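Local structure of FAD-binding PCMH-type domain-containing protein (Gibberella zeae, 6YJO) at residues Lys56-Tyr61 with Ala70-Pro75; Lys79-Ala84 with Leu116-Asp121; Leu63-Thr68 with Leu461-Ser466. The protein binds a covalently attached FAD and is probably an oxygen-dependent oxidoreductase that oxidises oligosaccharides. One frame throughout, in Å; residues are numbered along the deposited sequence.

Interaction 1 of 3, residues Lys56-Tyr61 with Ala70-Pro75. With FAD (flavin-adenine dinucleotide), chain C.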
loop_
_atom_site.group_PDB
_atom_site.type_symbol
_atom_site.label_atom_id
_atom_site.label_comp_id
_atom_site.label_asym_id
_atom_site.label_seq_id
_atom_site.Cartn_x
_atom_site.Cartn_y
_atom_site.Cartn_z
ATOM N N LYS A 56 10.067 1.602 22.760
ATOM C CA LYS A 56 10.521 1.940 21.419
ATOM C C LYS A 56 9.799 1.132 20.347
ATOM O O LYS A 56 9.695 1.597 19.208
ATOM C CB LYS A 56 12.035 1.712 21.331
ATOM C CG LYS A 56 12.751 2.451 20.207
ATOM C CD LYS A 56 14.250 2.185 20.248
ATOM C CE LYS A 56 14.956 2.971 21.346
ATOM N NZ LYS A 56 15.098 4.413 21.024
ATOM N N GLU A 57 9.290 -0.053 20.695
ATOM C CA GLU A 57 8.579 -0.912 19.758
ATOM C C GLU A 57 7.091 -0.601 19.702
ATOM O O GLU A 57 6.459 -0.816 18.661
ATOM C CB GLU A 57 8.770 -2.383 20.145
ATOM C CG GLU A 57 8.507 -3.356 19.013
ATOM C CD GLU A 57 9.539 -3.249 17.908
ATOM O OE1 GLU A 57 10.702 -3.637 18.145
ATOM O OE2 GLU A 57 9.191 -2.763 16.812
ATOM N N VAL A 58 6.524 -0.100 20.804
ATOM C CA VAL A 58 5.103 0.235 20.867
ATOM C C VAL A 58 4.801 1.578 20.222
ATOM O O VAL A 58 3.627 1.899 19.996
ATOM C CB VAL A 58 4.675 0.166 22.347
ATOM C CG1 VAL A 58 3.420 0.982 22.612
ATOM C CG2 VAL A 58 4.473 -1.289 22.764
ATOM N N LYS A 59 5.823 2.358 19.901
ATOM C CA LYS A 59 5.658 3.634 19.214
ATOM C C LYS A 59 5.226 3.388 17.770
ATOM O O LYS A 59 6.027 2.864 16.985
ATOM C CB LYS A 59 6.973 4.416 19.256
ATOM C CG LYS A 59 6.819 5.930 19.371
ATOM C CD LYS A 59 8.024 6.648 18.780
ATOM C CE LYS A 59 8.130 8.092 19.241
ATOM N NZ LYS A 59 8.813 8.951 18.234
ATOM N N PRO A 60 4.006 3.748 17.370
ATOM C CA PRO A 60 3.554 3.442 16.007
ATOM C C PRO A 60 4.266 4.321 14.988
ATOM O O PRO A 60 4.934 5.297 15.336
ATOM C CB PRO A 60 2.059 3.755 16.070
ATOM C CG PRO A 60 2.002 4.920 17.009
ATOM C CD PRO A 60 3.061 4.646 18.059
ATOM N N TYR A 61 4.115 3.975 13.703
ATOM C CA TYR A 61 4.537 4.905 12.658
ATOM C C TYR A 61 3.671 6.157 12.687
ATOM O O TYR A 61 4.171 7.269 12.881
ATOM C CB TYR A 61 4.479 4.258 11.274
ATOM C CG TYR A 61 4.772 5.267 10.182
ATOM C CD1 TYR A 61 6.064 5.734 9.968
ATOM C CD2 TYR A 61 3.754 5.777 9.387
ATOM C CE1 TYR A 61 6.334 6.667 8.986
ATOM C CE2 TYR A 61 4.019 6.712 8.398
ATOM C CZ TYR A 61 5.311 7.155 8.207
ATOM O OH TYR A 61 5.599 8.082 7.230
ATOM N N ALA A 70 -0.651 -6.941 24.289
ATOM C CA ALA A 70 -0.514 -7.809 25.453
ATOM C C ALA A 70 0.894 -8.382 25.524
ATOM O O ALA A 70 1.490 -8.440 26.605
ATOM C CB ALA A 70 -1.562 -8.922 25.396
ATOM N N ALA A 71 1.440 -8.792 24.379
ATOM C CA ALA A 71 2.859 -9.091 24.247
ATOM C C ALA A 71 3.299 -8.773 22.825
ATOM O O ALA A 71 2.483 -8.690 21.903
ATOM C CB ALA A 71 3.178 -10.552 24.586
ATOM N N ILE A 72 4.605 -8.571 22.668
ATOM C CA ILE A 72 5.253 -8.447 21.366
ATOM C C ILE A 72 6.205 -9.623 21.213
ATOM O O ILE A 72 7.078 -9.838 22.063
ATOM C CB ILE A 72 6.022 -7.123 21.222
ATOM C CG1 ILE A 72 5.090 -5.914 21.304
ATOM C CG2 ILE A 72 6.778 -7.112 19.902
ATOM C CD1 ILE A 72 5.836 -4.616 21.540
ATOM N N ALA A 73 6.034 -10.389 20.139
ATOM C CA ALA A 73 7.026 -11.373 19.731
ATOM C C ALA A 73 7.951 -10.753 18.691
ATOM O O ALA A 73 7.555 -9.865 17.931
ATOM C CB ALA A 73 6.361 -12.628 19.161
ATOM N N LEU A 74 9.199 -11.211 18.687
ATOM C CA LEU A 74 10.216 -10.759 17.739
ATOM C C LEU A 74 10.875 -11.992 17.132
ATOM O O LEU A 74 12.031 -12.313 17.437
ATOM C CB LEU A 74 11.234 -9.850 18.428
ATOM C CG LEU A 74 12.331 -9.262 17.535
ATOM C CD1 LEU A 74 11.730 -8.498 16.360
ATOM C CD2 LEU A 74 13.255 -8.360 18.337
ATOM N N PRO A 75 10.157 -12.715 16.275
ATOM C CA PRO A 75 10.710 -13.942 15.696
ATOM C C PRO A 75 11.830 -13.649 14.711
ATOM O O PRO A 75 11.957 -12.548 14.173
ATOM C CB PRO A 75 9.503 -14.563 14.986
ATOM C CG PRO A 75 8.662 -13.389 14.615
ATOM C CD PRO A 75 8.795 -12.448 15.784
HETATM P PA FAD C . 2.278 -2.841 8.790
HETATM O O1A FAD C . 1.576 -1.944 9.739
HETATM O O2A FAD C . 3.425 -3.649 9.419
HETATM O O5B FAD C . 1.260 -3.807 8.073
HETATM C C5B FAD C . 0.044 -3.308 7.479
HETATM C C4B FAD C . -0.954 -4.429 7.375
HETATM O O4B FAD C . -0.280 -5.630 6.922
HETATM C C3B FAD C . -1.634 -4.801 8.689
HETATM O O3B FAD C . -2.969 -5.238 8.462
HETATM C C2B FAD C . -0.744 -5.931 9.204
HETATM O O2B FAD C . -1.436 -6.793 10.096
HETATM C C1B FAD C . -0.414 -6.647 7.897
HETATM N N9A FAD C . 0.816 -7.434 7.943
HETATM C C8A FAD C . 2.098 -6.981 8.130
HETATM N N7A FAD C . 3.006 -7.926 8.134
HETATM C C5A FAD C . 2.269 -9.089 7.938
HETATM C C6A FAD C . 2.643 -10.440 7.843
HETATM N N6A FAD C . 3.901 -10.878 7.938
HETATM N N1A FAD C . 1.659 -11.345 7.647
HETATM C C2A FAD C . 0.399 -10.916 7.549
HETATM N N3A FAD C . -0.071 -9.670 7.621
HETATM C C4A FAD C . 0.924 -8.794 7.821
HETATM N N1 FAD C . 1.356 2.376 -0.719
HETATM C C2 FAD C . 1.360 2.357 -2.085
HETATM O O2 FAD C . 0.602 1.618 -2.724
HETATM N N3 FAD C . 2.231 3.180 -2.781
HETATM C C4 FAD C . 3.138 4.059 -2.223
HETATM O O4 FAD C . 3.864 4.743 -2.941
HETATM C C4X FAD C . 3.124 4.072 -0.773
HETATM N N5 FAD C . 3.949 4.873 -0.159
HETATM C C5X FAD C . 3.938 4.879 1.227
HETATM C C6 FAD C . 4.785 5.746 1.906
HETATM C C7 FAD C . 4.835 5.772 3.294
HETATM C C7M FAD C . 5.789 6.711 3.984
HETATM C C8 FAD C . 3.958 4.956 4.029
HETATM C C8M FAD C . 3.969 4.959 5.534
HETATM C C9 FAD C . 3.088 4.103 3.356
HETATM C C9A FAD C . 3.069 4.064 1.967
HETATM N N10 FAD C . 2.205 3.205 1.261
HETATM C C10 FAD C . 2.198 3.190 -0.110
HETATM C "C1'" FAD C . 1.248 2.350 1.975
HETATM C "C2'" FAD C . 1.748 0.935 2.223
HETATM O "O2'" FAD C . 1.644 0.167 1.025
HETATM C "C3'" FAD C . 0.876 0.294 3.303
HETATM O "O3'" FAD C . 0.898 1.141 4.447
HETATM C "C4'" FAD C . 1.317 -1.105 3.726
HETATM O "O4'" FAD C . 0.179 -1.951 3.885
HETATM C "C5'" FAD C . 2.101 -1.056 5.017
HETATM O "O5'" FAD C . 2.797 -2.304 5.195
HETATM P P FAD C . 3.803 -2.497 6.381
HETATM O O1P FAD C . 4.119 -3.986 6.550
HETATM O O2P FAD C . 4.961 -1.587 6.198
HETATM O O3P FAD C . 2.897 -1.991 7.604
#
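Carboxylate oxygen OE1 of Glu57, the residue whose aliphatic part lies against Ile72, is gripped by two groups: Arg337 NH2 in a salt bridge, and Gln53 NE2, one turn earlier in the same helix, in a hydrogen bond. With its polar end committed in this way, the glutamate offers only its methylenes to the 70-75 segment. Its CG stands anti to the backbone N (chi1 -160°) and the chain then bends at chi2, an arrangement in which CB and CG lie side by side against the neighbouring methyl, while the carboxylate is turned away from it. Ile72 answers with a single atom, CD1, at the far end of its longer branch, 3.9 Å from Glu57 CG. The same methyl meets Val58, whose CG2 approaches to 3.8 Å from Ile72 CD1, so that one isoleucine methyl touches two consecutive residues. The contact is small, burying 131 Å² in all, and wholly apolar.

Further along the 56-61 segment, Tyr61 reaches the flavin. Its ring carbon CE2 comes within 3.4 Å of FAD C8M, the methyl being set obliquely to the ring, and the phenol oxygen OH lies 3.5 Å from FAD C7M. The tyrosine ring also meets that of His102, a covalent anchor of the cofactor, at about 35° between planes. In the fold, Glu57 of helix 52-57 and Val58 thus rest on strand 71-73, which pairs with strand 116-119 and has helix 32-41 packed against Ala71.

Interaction 2 of 3, residues Lys79-Ala84 with Leu116-Asp121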
loop_
_atom_site.group_PDB
_atom_site.type_symbol
_atom_site.label_atom_id
_atom_site.label_comp_id
_atom_site.label_asym_id
_atom_site.label_seq_id
_atom_site.Cartn_x
_atom_site.Cartn_y
_atom_site.Cartn_z
ATOM N N LYS A 79 9.458 -20.928 12.587
ATOM C CA LYS A 79 8.993 -21.717 13.722
ATOM C C LYS A 79 8.563 -20.819 14.875
ATOM O O LYS A 79 7.535 -21.071 15.515
ATOM C CB LYS A 79 10.089 -22.690 14.162
ATOM C CG LYS A 79 9.559 -24.002 14.707
ATOM C CD LYS A 79 9.611 -24.049 16.221
ATOM C CE LYS A 79 9.027 -25.353 16.739
ATOM N NZ LYS A 79 7.627 -25.547 16.268
ATOM N N HIS A 80 9.332 -19.762 15.151
ATOM C CA HIS A 80 8.920 -18.788 16.157
ATOM C C HIS A 80 7.505 -18.293 15.885
ATOM O O HIS A 80 6.660 -18.262 16.787
ATOM C CB HIS A 80 9.901 -17.614 16.185
ATOM C CG HIS A 80 11.286 -17.986 16.615
ATOM N ND1 HIS A 80 12.413 -17.430 16.050
ATOM C CD2 HIS A 80 11.727 -18.849 17.562
ATOM C CE1 HIS A 80 13.488 -17.938 16.625
ATOM N NE2 HIS A 80 13.099 -18.802 17.545
ATOM N N ILE A 81 7.229 -17.902 14.639
ATOM C CA ILE A 81 5.890 -17.441 14.280
ATOM C C ILE A 81 4.858 -18.518 14.595
ATOM O O ILE A 81 3.836 -18.253 15.241
ATOM C CB ILE A 81 5.843 -17.033 12.796
ATOM C CG1 ILE A 81 6.694 -15.784 12.556
ATOM C CG2 ILE A 81 4.410 -16.757 12.363
ATOM C CD1 ILE A 81 7.537 -15.843 11.293
ATOM N N SER A 82 5.104 -19.748 14.139
ATOM C CA SER A 82 4.160 -20.829 14.401
ATOM C C SER A 82 3.920 -20.990 15.897
ATOM O O SER A 82 2.773 -21.043 16.354
ATOM C CB SER A 82 4.667 -22.136 13.790
ATOM O OG SER A 82 3.747 -23.190 14.019
ATOM N N ASP A 83 4.998 -21.058 16.682
ATOM C CA ASP A 83 4.846 -21.170 18.127
ATOM C C ASP A 83 4.177 -19.928 18.709
ATOM O O ASP A 83 3.340 -20.032 19.612
ATOM C CB ASP A 83 6.207 -21.404 18.783
ATOM C CG ASP A 83 6.731 -22.812 18.553
ATOM O OD1 ASP A 83 5.982 -23.647 17.997
ATOM O OD2 ASP A 83 7.889 -23.086 18.927
ATOM N N ALA A 84 4.526 -18.744 18.200
ATOM C CA ALA A 84 3.902 -17.519 18.690
ATOM C C ALA A 84 2.413 -17.510 18.378
ATOM O O ALA A 84 1.603 -17.083 19.208
ATOM C CB ALA A 84 4.585 -16.295 18.077
ATOM N N LEU A 116 -1.492 -10.074 20.879
ATOM C CA LEU A 116 -0.127 -10.520 20.647
ATOM C C LEU A 116 0.299 -9.992 19.289
ATOM O O LEU A 116 -0.379 -10.223 18.285
ATOM C CB LEU A 116 -0.015 -12.045 20.692
ATOM C CG LEU A 116 1.304 -12.633 20.163
ATOM C CD1 LEU A 116 2.499 -12.237 21.036
ATOM C CD2 LEU A 116 1.215 -14.149 20.042
ATOM N N VAL A 117 1.399 -9.252 19.259
ATOM C CA VAL A 117 1.873 -8.606 18.041
ATOM C C VAL A 117 3.200 -9.235 17.647
ATOM O O VAL A 117 4.197 -9.103 18.367
ATOM C CB VAL A 117 1.995 -7.084 18.222
ATOM C CG1 VAL A 117 2.661 -6.460 17.011
ATOM C CG2 VAL A 117 0.617 -6.474 18.437
ATOM N N ILE A 118 3.206 -9.909 16.501
ATOM C CA ILE A 118 4.351 -10.668 16.010
ATOM C C ILE A 118 5.099 -9.757 15.042
ATOM O O ILE A 118 4.666 -9.549 13.905
ATOM C CB ILE A 118 3.905 -11.975 15.343
ATOM C CG1 ILE A 118 3.135 -12.847 16.346
ATOM C CG2 ILE A 118 5.099 -12.739 14.779
ATOM C CD1 ILE A 118 2.514 -14.098 15.747
ATOM N N VAL A 119 6.219 -9.201 15.499
ATOM C CA VAL A 119 7.016 -8.266 14.710
ATOM C C VAL A 119 8.006 -9.071 13.876
ATOM O O VAL A 119 9.005 -9.579 14.392
ATOM C CB VAL A 119 7.739 -7.254 15.609
ATOM C CG1 VAL A 119 8.718 -6.409 14.790
ATOM C CG2 VAL A 119 6.736 -6.358 16.330
ATOM N N VAL A 120 7.745 -9.165 12.574
ATOM C CA VAL A 120 8.568 -9.965 11.675
ATOM C C VAL A 120 9.675 -9.104 11.076
ATOM O O VAL A 120 10.364 -9.522 10.139
ATOM C CB VAL A 120 7.709 -10.608 10.569
ATOM C CG1 VAL A 120 6.551 -11.383 11.180
ATOM C CG2 VAL A 120 7.194 -9.552 9.592
ATOM N N ASP A 121 9.865 -7.905 11.634
ATOM C CA ASP A 121 10.850 -6.968 11.098
ATOM C C ASP A 121 12.256 -7.564 11.066
ATOM O O ASP A 121 13.067 -7.191 10.210
ATOM C CB ASP A 121 10.832 -5.684 11.934
ATOM C CG ASP A 121 11.854 -4.660 11.471
ATOM O OD1 ASP A 121 12.311 -4.745 10.311
ATOM O OD2 ASP A 121 12.200 -3.766 12.274
#
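Apolar packing joins the two segments, with Ile118 of the strand meeting Ile81 and Ala84, one helical turn apart. The two branches of Ile118 divide the work. CD1, carried by the branch that lies beside the backbone N (chi1 -60°), sits 3.8 Å from Ala84 CB, whereas the shorter branch, CG2, faces Ile81 CG1 at 4.1 Å. Leu116 adds a looser apolar contact through its CD2, 4.5 Å from Ala84 CB.

A second kind of contact is methyl against carbonyl: the same Leu116 CD2 comes to 3.1 Å from Ala84 O, a tight contact of the methyl with the helix backbone, slightly inside the usual van der Waals distance. That oxygen belongs to helix 78-90, whose own bonds include Ala84 N to His80 O.

Charge is kept off the interface. Lys79 NZ forms a salt bridge with Asp83 OD1 one turn on, 3.1 Å long; the lysine approaches the syn side of the carboxylate but 32° out of its plane. Ser82, pointing away from the strand, bonds through OG to Gly200 O.

Helix and strand run almost exactly antiparallel, at 175°, with axes 9.9 Å apart. This is the packing of a beta-alpha-beta crossover: helix 78-90 connects parallel strands 71-73 and 95-98 and crosses over strand 116-119, which lies between them, in the small alpha/beta part of the PCMH-type FAD-binding fold.

Interaction 3 of 3, residues Leu63-Thr68 with Leu461-Ser466; sequences LRLAYT and LDTQLS
A charged group meets a methyl here: the guanidinium of Arg64 presents its edge, near its own plane, to Thr463, with Arg64 NH2 3.4 Å from Thr463 CG2. The two side chains come from opposite directions. Thr463 has OG1 anti to its backbone N (chi1 -162°), which places CG2 between the N and the carbonyl carbon and aims it at the arginine. Its hydroxyl oxygen instead faces Leu65, whose CD1 lies 3.8 Å from Thr463 OG1. Leu65 also props the arginine, because its CG stands 3.8 Å above one face of the Arg64 guanidinium, offset toward the rim. Gln464 adds only a distant polar neighbour, with OE1 4.5 Å from Arg64 NH1.

Each partner is held in place from its own side. Arg64 NE donates to Phe345 O, which fixes the bent end of the chain. The loop carrying Thr463 is shaped by Asp462, whose OD1 accepts Gln464 N at 3.1 Å in an Asx turn, the N-H to acceptor angle being 151°. A type I turn runs from Asp462 to Leu465, and Arg442 bridges to Asp462 OD2.

The contact buries 100 Å² between the loop that links helix 52-57 to strand 71-73 and the berberine-like C-terminal region. With neither hydrogen bond nor salt bridge between the segments, it rests on shape and van der Waals packing, the guanidinium being held from outside through NE.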
loop_
_atom_site.group_PDB
_atom_site.type_symbol
_atom_site.label_atom_id
_atom_site.label_comp_id
_atom_site.label_asym_id
_atom_site.label_seq_id
_atom_site.Cartn_x
_atom_site.Cartn_y
_atom_site.Cartn_z
ATOM N N LEU A 63 1.903 8.403 14.654
ATOM C CA LEU A 63 1.824 8.743 16.069
ATOM C C LEU A 63 0.409 9.079 16.511
ATOM O O LEU A 63 0.149 9.116 17.719
ATOM C CB LEU A 63 2.757 9.922 16.366
ATOM C CG LEU A 63 4.247 9.578 16.359
ATOM C CD1 LEU A 63 5.107 10.827 16.480
ATOM C CD2 LEU A 63 4.574 8.591 17.471
ATOM N N ARG A 64 -0.509 9.311 15.570
ATOM C CA ARG A 64 -1.873 9.663 15.939
ATOM C C ARG A 64 -2.598 8.494 16.597
ATOM O O ARG A 64 -3.493 8.709 17.421
ATOM C CB ARG A 64 -2.637 10.137 14.703
ATOM C CG ARG A 64 -3.994 10.761 15.007
ATOM C CD ARG A 64 -4.672 11.253 13.735
ATOM N NE ARG A 64 -4.872 10.170 12.775
ATOM C CZ ARG A 64 -5.896 9.325 12.799
ATOM N NH1 ARG A 64 -6.828 9.422 13.736
ATOM N NH2 ARG A 64 -5.987 8.371 11.885
ATOM N N LEU A 65 -2.232 7.260 16.255
ATOM C CA LEU A 65 -2.909 6.066 16.762
ATOM C C LEU A 65 -1.866 5.128 17.360
ATOM O O LEU A 65 -1.180 4.409 16.629
ATOM C CB LEU A 65 -3.696 5.367 15.658
ATOM C CG LEU A 65 -4.827 6.172 15.023
ATOM C CD1 LEU A 65 -5.558 5.318 13.995
ATOM C CD2 LEU A 65 -5.783 6.689 16.095
ATOM N N ALA A 66 -1.759 5.131 18.685
ATOM C CA ALA A 66 -0.903 4.207 19.407
ATOM C C ALA A 66 -1.757 3.154 20.098
ATOM O O ALA A 66 -2.942 3.367 20.375
ATOM C CB ALA A 66 -0.035 4.940 20.437
ATOM N N TYR A 67 -1.138 2.005 20.369
ATOM C CA TYR A 67 -1.791 0.911 21.075
ATOM C C TYR A 67 -0.746 0.174 21.900
ATOM O O TYR A 67 0.459 0.360 21.718
ATOM C CB TYR A 67 -2.503 -0.036 20.103
ATOM C CG TYR A 67 -3.550 0.661 19.277
ATOM C CD1 TYR A 67 -4.795 0.953 19.808
ATOM C CD2 TYR A 67 -3.288 1.046 17.971
ATOM C CE1 TYR A 67 -5.754 1.600 19.060
ATOM C CE2 TYR A 67 -4.243 1.690 17.215
ATOM C CZ TYR A 67 -5.472 1.964 17.764
ATOM O OH TYR A 67 -6.422 2.608 17.012
ATOM N N THR A 68 -1.222 -0.669 22.813
ATOM C CA THR A 68 -0.363 -1.389 23.753
ATOM C C THR A 68 -0.659 -2.883 23.675
ATOM O O THR A 68 -1.587 -3.373 24.341
ATOM C CB THR A 68 -0.542 -0.866 25.175
ATOM O OG1 THR A 68 -1.937 -0.775 25.499
ATOM C CG2 THR A 68 0.108 0.506 25.298
ATOM N N LEU A 461 -5.705 2.852 3.651
ATOM C CA LEU A 461 -6.975 2.620 4.328
ATOM C C LEU A 461 -7.476 3.887 5.006
ATOM O O LEU A 461 -6.714 4.620 5.644
ATOM C CB LEU A 461 -6.833 1.494 5.354
ATOM C CG LEU A 461 -5.777 1.663 6.449
ATOM C CD1 LEU A 461 -6.395 2.227 7.721
ATOM C CD2 LEU A 461 -5.092 0.331 6.722
ATOM N N ASP A 462 -8.774 4.144 4.849
ATOM C CA ASP A 462 -9.445 5.245 5.529
ATOM C C ASP A 462 -9.852 4.756 6.913
ATOM O O ASP A 462 -10.742 3.908 7.044
ATOM C CB ASP A 462 -10.654 5.718 4.729
ATOM C CG ASP A 462 -11.312 6.936 5.340
ATOM O OD1 ASP A 462 -11.113 7.171 6.549
ATOM O OD2 ASP A 462 -12.021 7.661 4.611
ATOM N N THR A 463 -9.212 5.305 7.944
ATOM C CA THR A 463 -9.360 4.754 9.284
ATOM C C THR A 463 -10.753 4.995 9.854
ATOM O O THR A 463 -11.208 4.225 10.706
ATOM C CB THR A 463 -8.298 5.354 10.201
ATOM O OG1 THR A 463 -8.151 4.533 11.365
ATOM C CG2 THR A 463 -8.682 6.771 10.616
ATOM N N GLN A 464 -11.448 6.036 9.397
ATOM C CA GLN A 464 -12.731 6.418 9.976
ATOM C C GLN A 464 -13.900 5.596 9.441
ATOM O O GLN A 464 -15.053 5.913 9.756
ATOM C CB GLN A 464 -12.999 7.906 9.723
ATOM C CG GLN A 464 -11.928 8.843 10.261
ATOM C CD GLN A 464 -11.784 8.765 11.769
ATOM O OE1 GLN A 464 -10.869 8.121 12.282
ATOM N NE2 GLN A 464 -12.686 9.428 12.486
ATOM N N LEU A 465 -13.638 4.553 8.657
ATOM C CA LEU A 465 -14.698 3.811 7.987
ATOM C C LEU A 465 -15.205 2.652 8.836
ATOM O O LEU A 465 -14.432 1.986 9.531
ATOM C CB LEU A 465 -14.205 3.280 6.641
ATOM C CG LEU A 465 -14.100 4.324 5.534
ATOM C CD1 LEU A 465 -13.596 3.686 4.258
ATOM C CD2 LEU A 465 -15.448 4.994 5.303
ATOM N N SER A 466 -16.515 2.421 8.772
ATOM C CA SER A 466 -17.093 1.227 9.373
ATOM C C SER A 466 -16.606 -0.008 8.629
ATOM O O SER A 466 -16.378 0.028 7.417
ATOM C CB SER A 466 -18.622 1.297 9.341
ATOM O OG SER A 466 -19.107 1.257 8.008
#

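Overall arrangement
Interactions 1 and 2 share one sheet: their centres are 11 Å apart, and strands 71-73 and 116-119 are joined by probable hydrogen bonds, among them Ala73 O to Val119 N at 2.9 Å. Interaction 3 lies 16 Å from interaction 1, centre to centre, and touches it where Pro60 CG packs 3.2 Å from Leu65 O; interactions 2 and 3 do not touch, with centres 22 Å apart. The contacts differ in their distance from FAD. Interaction 1 borders its flavin methyls through Tyr61, interaction 2 touches its adenine end through Val120, and interaction 3 is more remote, the Leu65 side chain being about 11 Å from the cofactor.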